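Local coordinates for DUF3201 domain-containing protein (Pyrococcus furiosus, PDB 1YB3) that is of unknown function, a conserved protein of a hyperthermophilic archaeon that folds as a mixed alpha-beta domain around an antiparallel sheet, at residues S95-F106 with R164-L174. Sequence-based numbering, arbitrary orientation.
Sequences SKEFIEDVIRAF and RFIELARRYNL
Leu168 packs as a knob among Phe98, Asp101, Val102 and Ala105 where two nearly antiparallel helices, 96-105 and the C-terminal end of 155-171, lie side by side on one face of the seven-stranded sheet; their axes run 11.0 Å apart at 162°. Phe98, lying between Tyr172 and the sheet, turns its ring edge toward the face of Tyr172, planes at 69°, while Leu174 CD1 sits over the centre of the Phe98 ring, 3.7 Å from its centroid. Phe98 CB covers the same Tyr172 ring in a CH-pi contact. With its CG anti to the backbone N (chi1 177°), Phe98 reaches the sheet, where Phe147 of strand 144-150 meets it edge-to-face. Leu174 is brought over the Phe98 ring by a Schellman motif, in which Asn173, at positive phi, ends the helix, with bonds Leu174 N to Ala169 O and Asn173 N to Arg170 O. Farther from the sheet, Tyr172 OH donates to Asp101 OD2 over a short 2.5 Å, meeting the carboxylate from above its plane, and Arg171 NH1 adds a salt bridge to that oxygen through a weak hydrogen bond of 3.3 Å; a hydroxyl donor and a nearby guanidinium on one oxygen would probably favour the charged carboxylate. At the other end, Arg164, bent at its third torsion, places NH1 2.8 Å from Ala105 O, which lies nearly in the guanidinium plane of Arg164, binding the carbonyl of the last residue of helix 96-105, with NH2 adding a weak bond; Glu161 pairs with NH1. Phe106 CE2 lies 3.6 Å from Phe165 CD1, at the edge of the Phe165 ring.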
loop_
_atom_site.group_PDB
_atom_site.type_symbol
_atom_site.label_atom_id
_atom_site.label_comp_id
_atom_site.label_asym_id
_atom_site.label_seq_id
_atom_site.Cartn_x
_atom_site.Cartn_y
_atom_site.Cartn_z
ATOM N N SER A 95 4.169 11.896 12.877
ATOM C CA SER A 95 3.727 13.156 13.440
ATOM C C SER A 95 2.379 13.472 12.833
ATOM O O SER A 95 2.040 12.948 11.763
ATOM C CB SER A 95 4.736 14.264 13.112
ATOM O OG SER A 95 4.848 14.450 11.711
ATOM N N LYS A 96 1.615 14.331 13.510
ATOM C CA LYS A 96 0.319 14.768 13.021
ATOM C C LYS A 96 0.431 15.359 11.612
ATOM O O LYS A 96 -0.410 15.075 10.753
ATOM C CB LYS A 96 -0.307 15.778 13.999
ATOM C CG LYS A 96 -1.665 16.337 13.578
ATOM C CD LYS A 96 -2.131 17.389 14.594
ATOM C CE LYS A 96 -2.807 18.569 13.912
ATOM N NZ LYS A 96 -3.075 19.716 14.847
ATOM N N GLU A 97 1.476 16.156 11.373
ATOM C CA GLU A 97 1.643 16.814 10.066
ATOM C C GLU A 97 1.881 15.824 8.923
ATOM O O GLU A 97 1.338 15.998 7.832
ATOM C CB GLU A 97 2.733 17.890 10.073
ATOM C CG GLU A 97 2.541 18.899 8.930
ATOM C CD GLU A 97 3.666 19.905 8.801
ATOM O OE1 GLU A 97 4.411 20.116 9.783
ATOM O OE2 GLU A 97 3.796 20.495 7.706
ATOM N N PHE A 98 2.683 14.786 9.173
ATOM C CA PHE A 98 2.872 13.746 8.147
ATOM C C PHE A 98 1.528 13.097 7.793
ATOM O O PHE A 98 1.187 12.963 6.625
ATOM C CB PHE A 98 3.870 12.688 8.587
ATOM C CG PHE A 98 4.033 11.563 7.586
ATOM C CD1 PHE A 98 4.712 11.775 6.376
ATOM C CD2 PHE A 98 3.483 10.308 7.838
ATOM C CE1 PHE A 98 4.864 10.748 5.446
ATOM C CE2 PHE A 98 3.625 9.263 6.915
ATOM C CZ PHE A 98 4.319 9.482 5.710
ATOM N N ILE A 99 0.763 12.728 8.815
ATOM C CA ILE A 99 -0.566 12.145 8.624
ATOM C C ILE A 99 -1.474 13.055 7.775
ATOM O O ILE A 99 -2.100 12.591 6.814
ATOM C CB ILE A 99 -1.251 11.835 9.993
ATOM C CG1 ILE A 99 -0.368 10.931 10.873
ATOM C CG2 ILE A 99 -2.666 11.301 9.791
ATOM C CD1 ILE A 99 0.132 9.655 10.238
ATOM N N GLU A 100 -1.532 14.346 8.129
ATOM C CA GLU A 100 -2.321 15.330 7.360
ATOM C C GLU A 100 -1.880 15.413 5.885
ATOM O O GLU A 100 -2.716 15.436 4.965
ATOM C CB GLU A 100 -2.256 16.727 8.007
ATOM C CG GLU A 100 -2.930 16.805 9.374
ATOM C CD GLU A 100 -2.688 18.125 10.088
ATOM O OE1 GLU A 100 -1.674 18.807 9.801
ATOM O OE2 GLU A 100 -3.515 18.469 10.958
ATOM N N ASP A 101 -0.566 15.442 5.672
ATOM C CA ASP A 101 0.019 15.533 4.330
ATOM C C ASP A 101 -0.258 14.296 3.480
ATOM O O ASP A 101 -0.591 14.403 2.282
ATOM C CB ASP A 101 1.535 15.737 4.430
ATOM C CG ASP A 101 1.919 17.140 4.878
ATOM O OD1 ASP A 101 1.018 17.967 5.131
ATOM O OD2 ASP A 101 3.136 17.411 4.975
ATOM N N VAL A 102 -0.113 13.116 4.075
ATOM C CA VAL A 102 -0.350 11.894 3.305
ATOM C C VAL A 102 -1.836 11.777 2.875
ATOM O O VAL A 102 -2.132 11.413 1.750
ATOM C CB VAL A 102 0.224 10.630 4.018
ATOM C CG1 VAL A 102 -0.615 10.247 5.254
ATOM C CG2 VAL A 102 0.366 9.478 3.032
ATOM N N ILE A 103 -2.751 12.147 3.768
ATOM C CA ILE A 103 -4.171 12.134 3.449
ATOM C C ILE A 103 -4.497 13.052 2.256
ATOM O O ILE A 103 -5.316 12.705 1.396
ATOM C CB ILE A 103 -5.027 12.473 4.697
ATOM C CG1 ILE A 103 -4.936 11.310 5.691
ATOM C CG2 ILE A 103 -6.491 12.793 4.305
ATOM C CD1 ILE A 103 -5.562 11.606 7.061
ATOM N N ARG A 104 -3.836 14.206 2.194
ATOM C CA ARG A 104 -4.066 15.152 1.092
ATOM C C ARG A 104 -3.372 14.748 -0.204
ATOM O O ARG A 104 -3.759 15.215 -1.274
ATOM C CB ARG A 104 -3.651 16.585 1.493
ATOM C CG ARG A 104 -4.502 17.177 2.648
ATOM C CD ARG A 104 -3.912 18.494 3.160
ATOM N N ALA A 105 -2.376 13.860 -0.102
ATOM C CA ALA A 105 -1.483 13.533 -1.224
ATOM C C ALA A 105 -1.944 12.379 -2.120
ATOM O O ALA A 105 -1.501 12.272 -3.275
ATOM C CB ALA A 105 -0.061 13.264 -0.702
ATOM N N PHE A 106 -2.780 11.488 -1.579
ATOM C CA PHE A 106 -3.169 10.256 -2.293
ATOM C C PHE A 106 -4.662 10.016 -2.265
ATOM O O PHE A 106 -5.331 10.356 -1.283
ATOM C CB PHE A 106 -2.394 9.050 -1.719
ATOM C CG PHE A 106 -0.910 9.234 -1.803
ATOM C CD1 PHE A 106 -0.246 9.036 -3.018
ATOM C CD2 PHE A 106 -0.181 9.699 -0.696
ATOM C CE1 PHE A 106 1.139 9.260 -3.129
ATOM C CE2 PHE A 106 1.200 9.922 -0.798
ATOM C CZ PHE A 106 1.862 9.711 -2.022
ATOM N N ARG A 164 6.098 10.065 -5.574
ATOM C CA ARG A 164 5.506 11.101 -4.716
ATOM C C ARG A 164 5.541 10.691 -3.237
ATOM O O ARG A 164 5.809 11.506 -2.364
ATOM C CB ARG A 164 4.089 11.489 -5.166
ATOM C CG ARG A 164 4.064 12.241 -6.520
ATOM C CD ARG A 164 2.641 12.532 -6.999
ATOM N NE ARG A 164 2.012 13.607 -6.245
ATOM C CZ ARG A 164 1.060 13.439 -5.330
ATOM N NH1 ARG A 164 0.620 12.221 -5.035
ATOM N NH2 ARG A 164 0.541 14.497 -4.706
ATOM N N PHE A 165 5.281 9.410 -2.962
ATOM C CA PHE A 165 5.314 8.962 -1.601
ATOM C C PHE A 165 6.719 9.047 -1.006
ATOM O O PHE A 165 6.914 9.536 0.123
ATOM C CB PHE A 165 4.762 7.524 -1.481
ATOM C CG PHE A 165 4.545 7.102 -0.049
ATOM C CD1 PHE A 165 3.302 7.329 0.571
ATOM C CD2 PHE A 165 5.589 6.542 0.697
ATOM C CE1 PHE A 165 3.104 6.982 1.912
ATOM C CE2 PHE A 165 5.398 6.182 2.056
ATOM C CZ PHE A 165 4.142 6.395 2.652
ATOM N N ILE A 166 7.700 8.577 -1.773
ATOM C CA ILE A 166 9.100 8.606 -1.317
ATOM C C ILE A 166 9.547 10.055 -1.055
ATOM O O ILE A 166 10.172 10.335 -0.030
ATOM C CB ILE A 166 10.048 7.843 -2.293
ATOM C CG1 ILE A 166 9.806 6.325 -2.177
ATOM C CG2 ILE A 166 11.517 8.168 -1.994
ATOM C CD1 ILE A 166 10.386 5.483 -3.328
ATOM N N GLU A 167 9.158 10.961 -1.937
ATOM C CA GLU A 167 9.528 12.380 -1.806
ATOM C C GLU A 167 8.880 12.994 -0.549
ATOM O O GLU A 167 9.531 13.731 0.198
ATOM C CB GLU A 167 9.188 13.140 -3.089
ATOM C CG GLU A 167 10.066 12.690 -4.267
ATOM C CD GLU A 167 9.570 13.150 -5.644
ATOM O OE1 GLU A 167 8.390 13.584 -5.776
ATOM O OE2 GLU A 167 10.381 13.036 -6.600
ATOM N N LEU A 168 7.618 12.647 -0.287
ATOM C CA LEU A 168 6.953 13.124 0.924
ATOM C C LEU A 168 7.644 12.548 2.168
ATOM O O LEU A 168 7.910 13.265 3.135
ATOM C CB LEU A 168 5.478 12.741 0.900
ATOM C CG LEU A 168 4.672 13.044 2.158
ATOM C CD1 LEU A 168 4.628 14.547 2.495
ATOM C CD2 LEU A 168 3.254 12.465 2.002
ATOM N N ALA A 169 7.926 11.245 2.140
ATOM C CA ALA A 169 8.626 10.578 3.236
ATOM C C ALA A 169 9.999 11.180 3.524
ATOM O O ALA A 169 10.358 11.332 4.680
ATOM C CB ALA A 169 8.748 9.080 2.953
ATOM N N ARG A 170 10.741 11.522 2.462
ATOM C CA ARG A 170 12.049 12.187 2.607
ATOM C C ARG A 170 11.934 13.490 3.408
ATOM O O ARG A 170 12.791 13.787 4.249
ATOM C CB ARG A 170 12.675 12.469 1.229
ATOM C CG ARG A 170 13.233 11.259 0.524
ATOM C CD ARG A 170 14.230 11.686 -0.558
ATOM N NE ARG A 170 14.707 10.546 -1.334
ATOM C CZ ARG A 170 14.382 10.312 -2.598
ATOM N NH1 ARG A 170 13.571 11.147 -3.256
ATOM N NH2 ARG A 170 14.873 9.240 -3.210
ATOM N N ARG A 171 10.869 14.252 3.163
ATOM C CA ARG A 171 10.624 15.517 3.882
ATOM C C ARG A 171 10.517 15.333 5.399
ATOM O O ARG A 171 10.846 16.246 6.168
ATOM C CB ARG A 171 9.347 16.191 3.394
ATOM C CG ARG A 171 9.398 16.847 2.024
ATOM C CD ARG A 171 8.029 17.525 1.722
ATOM N NE ARG A 171 7.559 18.318 2.859
ATOM C CZ ARG A 171 6.283 18.508 3.196
ATOM N NH1 ARG A 171 5.291 17.967 2.490
ATOM N NH2 ARG A 171 5.995 19.248 4.260
ATOM N N TYR A 172 10.048 14.155 5.817
ATOM C CA TYR A 172 9.908 13.821 7.224
ATOM C C TYR A 172 10.992 12.875 7.746
ATOM O O TYR A 172 10.866 12.333 8.853
ATOM C CB TYR A 172 8.500 13.250 7.477
ATOM C CG TYR A 172 7.431 14.315 7.369
ATOM C CD1 TYR A 172 7.022 15.032 8.496
ATOM C CD2 TYR A 172 6.863 14.641 6.135
ATOM C CE1 TYR A 172 6.056 16.024 8.406
ATOM C CE2 TYR A 172 5.884 15.635 6.034
ATOM C CZ TYR A 172 5.495 16.322 7.178
ATOM O OH TYR A 172 4.540 17.313 7.086
ATOM N N ASN A 173 12.053 12.681 6.950
ATOM C CA ASN A 173 13.186 11.844 7.337
ATOM C C ASN A 173 12.801 10.381 7.546
ATOM O O ASN A 173 13.409 9.663 8.354
ATOM C CB ASN A 173 13.865 12.397 8.608
ATOM C CG ASN A 173 15.257 11.863 8.781
ATOM O OD1 ASN A 173 16.041 11.881 7.839
ATOM N ND2 ASN A 173 15.569 11.361 9.976
ATOM N N LEU A 174 11.781 9.950 6.816
ATOM C CA LEU A 174 11.267 8.578 6.913
ATOM C C LEU A 174 11.869 7.632 5.871
ATOM O O LEU A 174 11.982 6.414 6.123
ATOM C CB LEU A 174 9.731 8.576 6.799
ATOM C CG LEU A 174 8.962 9.228 7.959
ATOM C CD1 LEU A 174 7.496 9.318 7.596
ATOM C CD2 LEU A 174 9.147 8.485 9.279
#